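Local coordinates for protein putative peroxiredoxin MT2298 (Mycobacterium tuberculosis, PDB 5C04) that probably reduces hydrogen peroxide, organic hydroperoxides and peroxynitrite as a thiol-specific, mycoredoxin-dependent peroxidase, protecting the cell against oxidative stress, at residues A[106-119]-A[131-145]. The protein carries 1 engineered substitution. Numbering follows the deposited sequence.
Sequences GVFNEQAGIANRGT and AEMKQPGEVRDQRLW
Thr119 OG1 works in both directions between Arg140 and Glu132. It accepts from Arg140 NH1, which lies 2.9 Å from Thr119 OG1, the oxygen being 21° out of the guanidinium plane. In turn, Thr119 OG1 donates to the anti lone pair of Glu132 OE2 at 2.7 Å. OE2 is also met by Trp145 NE1 from the syn side, tilted out of the carboxylate plane, while Glu132 OE1 forms a salt bridge with Lys134 NZ, so both carboxylate oxygens have partners. Thr119 CG2, anti to the backbone N, lies over the five-membered ring of Trp145, 3.8 Å from its centroid: a CH-pi contact.

Strands 117-119 and 131-134 run antiparallel, their axes at 174°. Arg117 with Lys134 and Thr119 with Glu132 are hydrogen-bonded pairs, each with both backbone bonds made; Gly118 and Met133 between them are a non-hydrogen-bonded pair. This is the hairpin of strands 114-122 and 128-134 in the thioredoxin fold of peroxiredoxins.

Arg117, extended from CG to NE, grips Pro136 O side-on. Arg117 NH2 meets Pro136 O at 2.8 Å, in the carbonyl plane and on a lone pair, whereas Arg117 NE reaches the same oxygen at 3.1 Å from above that plane. Arg117 NH1 and Arg140 NH2 both form salt bridges with Glu49 OE1, a shared anion that probably offsets their like charges. The Arg140 guanidinium has Arg117 CB over its centre, 3.4 Å above the plane, and the two guanidinium planes are 63° apart. The Arg117 side chain also touches Cys46, by similarity the active-site cysteine, which is consistent with Arg117 lining the peroxidatic pocket.

On the Met133 face, Asn116 ND2 gives a weak bond to Met133 SD at 3.7 Å. Asn116 OD1 accepts Asn109 ND2 in plane on a lone pair, with Pro136 CD packed against the same oxygen.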
loop_
_atom_site.group_PDB
_atom_site.type_symbol
_atom_site.label_atom_id
_atom_site.label_comp_id
_atom_site.label_asym_id
_atom_site.label_seq_id
_atom_site.Cartn_x
_atom_site.Cartn_y
_atom_site.Cartn_z
ATOM N N GLY A 106 -0.186 13.591 -14.356
ATOM C CA GLY A 106 0.788 14.586 -13.935
ATOM C C GLY A 106 0.700 14.978 -12.480
ATOM O O GLY A 106 1.148 16.046 -12.088
ATOM N N VAL A 107 0.153 14.094 -11.646
ATOM C CA VAL A 107 -0.045 14.438 -10.238
ATOM C C VAL A 107 0.636 13.469 -9.276
ATOM O O VAL A 107 0.244 13.395 -8.113
ATOM C CB VAL A 107 -1.549 14.560 -9.894
ATOM C CG1 VAL A 107 -2.183 15.683 -10.699
ATOM C CG2 VAL A 107 -2.276 13.252 -10.135
ATOM N N PHE A 108 1.649 12.763 -9.751
ATOM C CA PHE A 108 2.389 11.837 -8.885
ATOM C C PHE A 108 3.519 12.597 -8.203
ATOM O O PHE A 108 4.209 13.433 -8.847
ATOM C CB PHE A 108 2.908 10.664 -9.704
ATOM C CG PHE A 108 3.540 9.558 -8.889
ATOM C CD1 PHE A 108 2.795 8.812 -7.982
ATOM C CD2 PHE A 108 4.879 9.235 -9.075
ATOM C CE1 PHE A 108 3.395 7.757 -7.285
ATOM C CE2 PHE A 108 5.475 8.192 -8.366
ATOM C CZ PHE A 108 4.729 7.483 -7.458
ATOM N N ASN A 109 3.735 12.287 -6.916
ATOM C CA ASN A 109 4.840 12.799 -6.138
ATOM C C ASN A 109 5.974 11.778 -6.187
ATOM O O ASN A 109 6.001 10.802 -5.419
ATOM C CB ASN A 109 4.390 13.066 -4.702
ATOM C CG ASN A 109 5.392 13.856 -3.892
ATOM O OD1 ASN A 109 6.568 13.510 -3.827
ATOM N ND2 ASN A 109 4.922 14.922 -3.254
ATOM N N GLU A 110 6.913 11.989 -7.113
ATOM C CA GLU A 110 8.021 11.056 -7.339
ATOM C C GLU A 110 8.924 10.834 -6.133
ATOM O O GLU A 110 9.465 9.747 -5.971
ATOM C CB GLU A 110 8.895 11.537 -8.521
ATOM C CG GLU A 110 8.223 11.413 -9.876
ATOM C CD GLU A 110 8.154 9.978 -10.385
ATOM O OE1 GLU A 110 8.809 9.081 -9.795
ATOM O OE2 GLU A 110 7.438 9.756 -11.396
ATOM N N GLN A 111 9.091 11.841 -5.293
ATOM C CA GLN A 111 9.943 11.757 -4.122
ATOM C C GLN A 111 9.329 10.833 -3.057
ATOM O O GLN A 111 9.995 9.989 -2.474
ATOM C CB GLN A 111 10.166 13.176 -3.569
ATOM C CG GLN A 111 10.799 14.146 -4.585
ATOM C CD GLN A 111 9.830 15.117 -5.272
ATOM O OE1 GLN A 111 8.648 14.834 -5.484
ATOM N NE2 GLN A 111 10.353 16.282 -5.636
ATOM N N ALA A 112 8.040 11.025 -2.818
ATOM C CA ALA A 112 7.351 10.320 -1.754
ATOM C C ALA A 112 6.662 9.018 -2.186
ATOM O O ALA A 112 6.345 8.189 -1.335
ATOM C CB ALA A 112 6.365 11.247 -1.089
ATOM N N GLY A 113 6.463 8.804 -3.482
ATOM C CA GLY A 113 5.824 7.585 -3.976
ATOM C C GLY A 113 4.313 7.549 -3.805
ATOM O O GLY A 113 3.692 6.472 -3.786
ATOM N N ILE A 114 3.704 8.719 -3.740
ATOM C CA ILE A 114 2.266 8.840 -3.573
ATOM C C ILE A 114 1.704 9.835 -4.579
ATOM O O ILE A 114 2.421 10.706 -5.069
ATOM C CB ILE A 114 1.920 9.319 -2.140
ATOM C CG1 ILE A 114 2.642 10.653 -1.836
ATOM C CG2 ILE A 114 2.208 8.238 -1.121
ATOM C CD1 ILE A 114 2.402 11.244 -0.473
ATOM N N ALA A 115 0.405 9.752 -4.835
ATOM C CA ALA A 115 -0.265 10.821 -5.581
ATOM C C ALA A 115 -0.343 12.046 -4.690
ATOM O O ALA A 115 -0.574 11.943 -3.468
ATOM C CB ALA A 115 -1.649 10.389 -6.025
ATOM N N ASN A 116 -0.138 13.221 -5.303
ATOM C CA ASN A 116 -0.537 14.472 -4.705
ATOM C C ASN A 116 -2.050 14.586 -4.731
ATOM O O ASN A 116 -2.749 13.692 -5.208
ATOM C CB ASN A 116 0.140 15.651 -5.458
ATOM C CG ASN A 116 1.645 15.703 -5.229
ATOM O OD1 ASN A 116 2.113 15.543 -4.120
ATOM N ND2 ASN A 116 2.408 15.930 -6.295
ATOM N N ARG A 117 -2.558 15.702 -4.194
ATOM C CA ARG A 117 -3.998 15.929 -4.128
ATOM C C ARG A 117 -4.490 16.522 -5.449
ATOM O O ARG A 117 -4.838 17.711 -5.544
ATOM C CB ARG A 117 -4.349 16.807 -2.903
ATOM C CG ARG A 117 -4.008 16.116 -1.596
ATOM C CD ARG A 117 -4.558 16.810 -0.333
ATOM N NE ARG A 117 -3.868 16.242 0.813
ATOM C CZ ARG A 117 -4.103 15.041 1.334
ATOM N NH1 ARG A 117 -5.133 14.330 0.927
ATOM N NH2 ARG A 117 -3.267 14.549 2.257
ATOM N N GLY A 118 -4.491 15.680 -6.468
ATOM C CA GLY A 118 -4.941 16.037 -7.809
ATOM C C GLY A 118 -6.426 15.792 -7.934
ATOM O O GLY A 118 -6.954 14.790 -7.449
ATOM N N THR A 119 -7.140 16.703 -8.593
ATOM C CA THR A 119 -8.558 16.505 -8.816
ATOM C C THR A 119 -8.892 16.908 -10.244
ATOM O O THR A 119 -8.415 17.938 -10.715
ATOM C CB THR A 119 -9.440 17.386 -7.907
ATOM O OG1 THR A 119 -8.842 17.552 -6.617
ATOM C CG2 THR A 119 -10.865 16.823 -7.816
ATOM N N ALA A 131 -9.331 21.066 -13.315
ATOM C CA ALA A 131 -8.043 20.455 -12.955
ATOM C C ALA A 131 -7.358 21.230 -11.857
ATOM O O ALA A 131 -7.175 22.444 -11.961
ATOM C CB ALA A 131 -7.136 20.348 -14.175
ATOM N N GLU A 132 -6.960 20.533 -10.787
ATOM C CA GLU A 132 -6.171 21.170 -9.755
ATOM C C GLU A 132 -5.196 20.156 -9.188
ATOM O O GLU A 132 -5.409 18.932 -9.324
ATOM C CB GLU A 132 -7.046 21.700 -8.631
ATOM C CG GLU A 132 -7.670 20.598 -7.781
ATOM C CD GLU A 132 -8.578 21.054 -6.667
ATOM O OE1 GLU A 132 -8.661 22.282 -6.377
ATOM O OE2 GLU A 132 -9.228 20.156 -6.058
ATOM N N MET A 133 -4.155 20.663 -8.541
ATOM C CA MET A 133 -3.255 19.799 -7.768
ATOM C C MET A 133 -2.694 20.521 -6.575
ATOM O O MET A 133 -1.953 21.497 -6.721
ATOM C CB MET A 133 -2.099 19.272 -8.616
ATOM C CG MET A 133 -1.357 18.110 -7.960
ATOM S SD MET A 133 0.251 17.731 -8.690
ATOM C CE MET A 133 1.252 19.112 -8.152
ATOM N N LYS A 134 -3.065 20.050 -5.387
ATOM C CA LYS A 134 -2.516 20.541 -4.139
ATOM C C LYS A 134 -1.482 19.565 -3.575
ATOM O O LYS A 134 -1.446 18.386 -3.948
ATOM C CB LYS A 134 -3.646 20.811 -3.136
ATOM C CG LYS A 134 -4.711 21.774 -3.661
ATOM C CD LYS A 134 -4.112 23.109 -4.051
ATOM C CE LYS A 134 -5.185 24.174 -4.221
ATOM N NZ LYS A 134 -6.142 23.774 -5.288
ATOM N N GLN A 135 -0.650 20.053 -2.668
ATOM C CA GLN A 135 0.356 19.224 -2.033
ATOM C C GLN A 135 -0.238 18.322 -0.945
ATOM O O GLN A 135 -1.371 18.534 -0.478
ATOM C CB GLN A 135 1.473 20.098 -1.455
ATOM C CG GLN A 135 2.242 20.882 -2.515
ATOM C CD GLN A 135 2.973 19.983 -3.495
ATOM O OE1 GLN A 135 3.765 19.137 -3.100
ATOM N NE2 GLN A 135 2.684 20.145 -4.783
ATOM N N PRO A 136 0.506 17.287 -0.544
ATOM C CA PRO A 136 -0.034 16.374 0.471
ATOM C C PRO A 136 -0.407 17.057 1.783
ATOM O O PRO A 136 -1.323 16.621 2.477
ATOM C CB PRO A 136 1.089 15.343 0.655
ATOM C CG PRO A 136 1.764 15.318 -0.678
ATOM C CD PRO A 136 1.739 16.753 -1.141
ATOM N N GLY A 137 0.287 18.129 2.125
ATOM C CA GLY A 137 -0.014 18.854 3.355
ATOM C C GLY A 137 -1.134 19.858 3.283
ATOM O O GLY A 137 -1.441 20.479 4.302
ATOM N N GLU A 138 -1.752 20.019 2.109
ATOM C CA GLU A 138 -2.824 20.950 1.874
ATOM C C GLU A 138 -4.167 20.217 1.868
ATOM O O GLU A 138 -4.201 18.982 1.806
ATOM C CB GLU A 138 -2.628 21.653 0.535
ATOM C CG GLU A 138 -1.434 22.602 0.509
ATOM C CD GLU A 138 -1.342 23.331 -0.812
ATOM O OE1 GLU A 138 -0.857 22.718 -1.792
ATOM O OE2 GLU A 138 -1.756 24.520 -0.861
ATOM N N VAL A 139 -5.247 20.978 1.964
ATOM C CA VAL A 139 -6.627 20.489 1.934
ATOM C C VAL A 139 -7.376 21.184 0.822
ATOM O O VAL A 139 -7.350 22.415 0.741
ATOM C CB VAL A 139 -7.379 20.777 3.261
ATOM C CG1 VAL A 139 -8.786 20.178 3.236
ATOM C CG2 VAL A 139 -6.574 20.237 4.405
ATOM N N ARG A 140 -8.098 20.427 -0.011
ATOM C CA ARG A 140 -8.823 21.002 -1.134
ATOM C C ARG A 140 -10.150 21.612 -0.697
ATOM O O ARG A 140 -10.707 21.236 0.343
ATOM C CB ARG A 140 -9.031 19.946 -2.218
ATOM C CG ARG A 140 -7.734 19.537 -2.869
ATOM C CD ARG A 140 -7.922 18.319 -3.750
ATOM N NE ARG A 140 -7.890 17.110 -2.954
ATOM C CZ ARG A 140 -7.658 15.903 -3.466
ATOM N NH1 ARG A 140 -7.581 15.736 -4.784
ATOM N NH2 ARG A 140 -7.537 14.875 -2.650
ATOM N N ASP A 141 -10.634 22.561 -1.503
ATOM C CA ASP A 141 -11.926 23.199 -1.324
ATOM C C ASP A 141 -12.939 22.506 -2.238
ATOM O O ASP A 141 -12.948 22.706 -3.451
ATOM C CB ASP A 141 -11.785 24.682 -1.688
ATOM C CG ASP A 141 -13.059 25.465 -1.492
ATOM O OD1 ASP A 141 -14.102 24.874 -1.160
ATOM O OD2 ASP A 141 -12.984 26.700 -1.687
ATOM N N GLN A 142 -13.760 21.644 -1.641
ATOM C CA GLN A 142 -14.690 20.829 -2.398
ATOM C C GLN A 142 -15.854 21.616 -3.057
ATOM O O GLN A 142 -16.502 21.123 -3.954
ATOM C CB GLN A 142 -15.182 19.645 -1.559
ATOM C CG GLN A 142 -14.028 18.773 -1.068
ATOM C CD GLN A 142 -14.446 17.445 -0.447
ATOM O OE1 GLN A 142 -15.597 17.040 -0.536
ATOM N NE2 GLN A 142 -13.501 16.769 0.192
ATOM N N ARG A 143 -16.016 22.874 -2.668
ATOM C CA ARG A 143 -16.949 23.745 -3.397
ATOM C C ARG A 143 -16.619 23.867 -4.891
ATOM O O ARG A 143 -17.490 23.990 -5.739
ATOM C CB ARG A 143 -16.966 25.158 -2.799
ATOM C CG ARG A 143 -17.264 25.268 -1.319
ATOM C CD ARG A 143 -17.247 26.749 -0.932
ATOM N NE ARG A 143 -15.968 27.369 -1.302
ATOM C CZ ARG A 143 -15.770 28.653 -1.603
ATOM N NH1 ARG A 143 -16.769 29.538 -1.565
ATOM N NH2 ARG A 143 -14.545 29.058 -1.934
ATOM N N LEU A 144 -15.330 23.820 -5.211
ATOM C CA LEU A 144 -14.884 23.912 -6.582
ATOM C C LEU A 144 -15.330 22.673 -7.370
ATOM O O LEU A 144 -15.640 22.720 -8.561
ATOM C CB LEU A 144 -13.369 24.102 -6.630
ATOM C CG LEU A 144 -12.760 25.221 -5.750
ATOM C CD1 LEU A 144 -11.236 25.194 -5.840
ATOM C CD2 LEU A 144 -13.285 26.594 -6.099
ATOM N N TRP A 145 -15.340 21.526 -6.687
ATOM C CA TRP A 145 -15.728 20.293 -7.321
ATOM C C TRP A 145 -17.197 20.258 -7.669
ATOM O O TRP A 145 -17.559 19.934 -8.771
ATOM C CB TRP A 145 -15.456 19.100 -6.377
ATOM C CG TRP A 145 -14.055 18.986 -5.812
ATOM C CD1 TRP A 145 -12.940 19.756 -6.097
ATOM C CD2 TRP A 145 -13.611 17.984 -4.885
ATOM N NE1 TRP A 145 -11.864 19.316 -5.357
ATOM C CE2 TRP A 145 -12.243 18.213 -4.633
ATOM C CE3 TRP A 145 -14.255 16.920 -4.243
ATOM C CZ2 TRP A 145 -11.495 17.393 -3.778
ATOM C CZ3 TRP A 145 -13.516 16.119 -3.408
ATOM C CH2 TRP A 145 -12.168 16.377 -3.163
#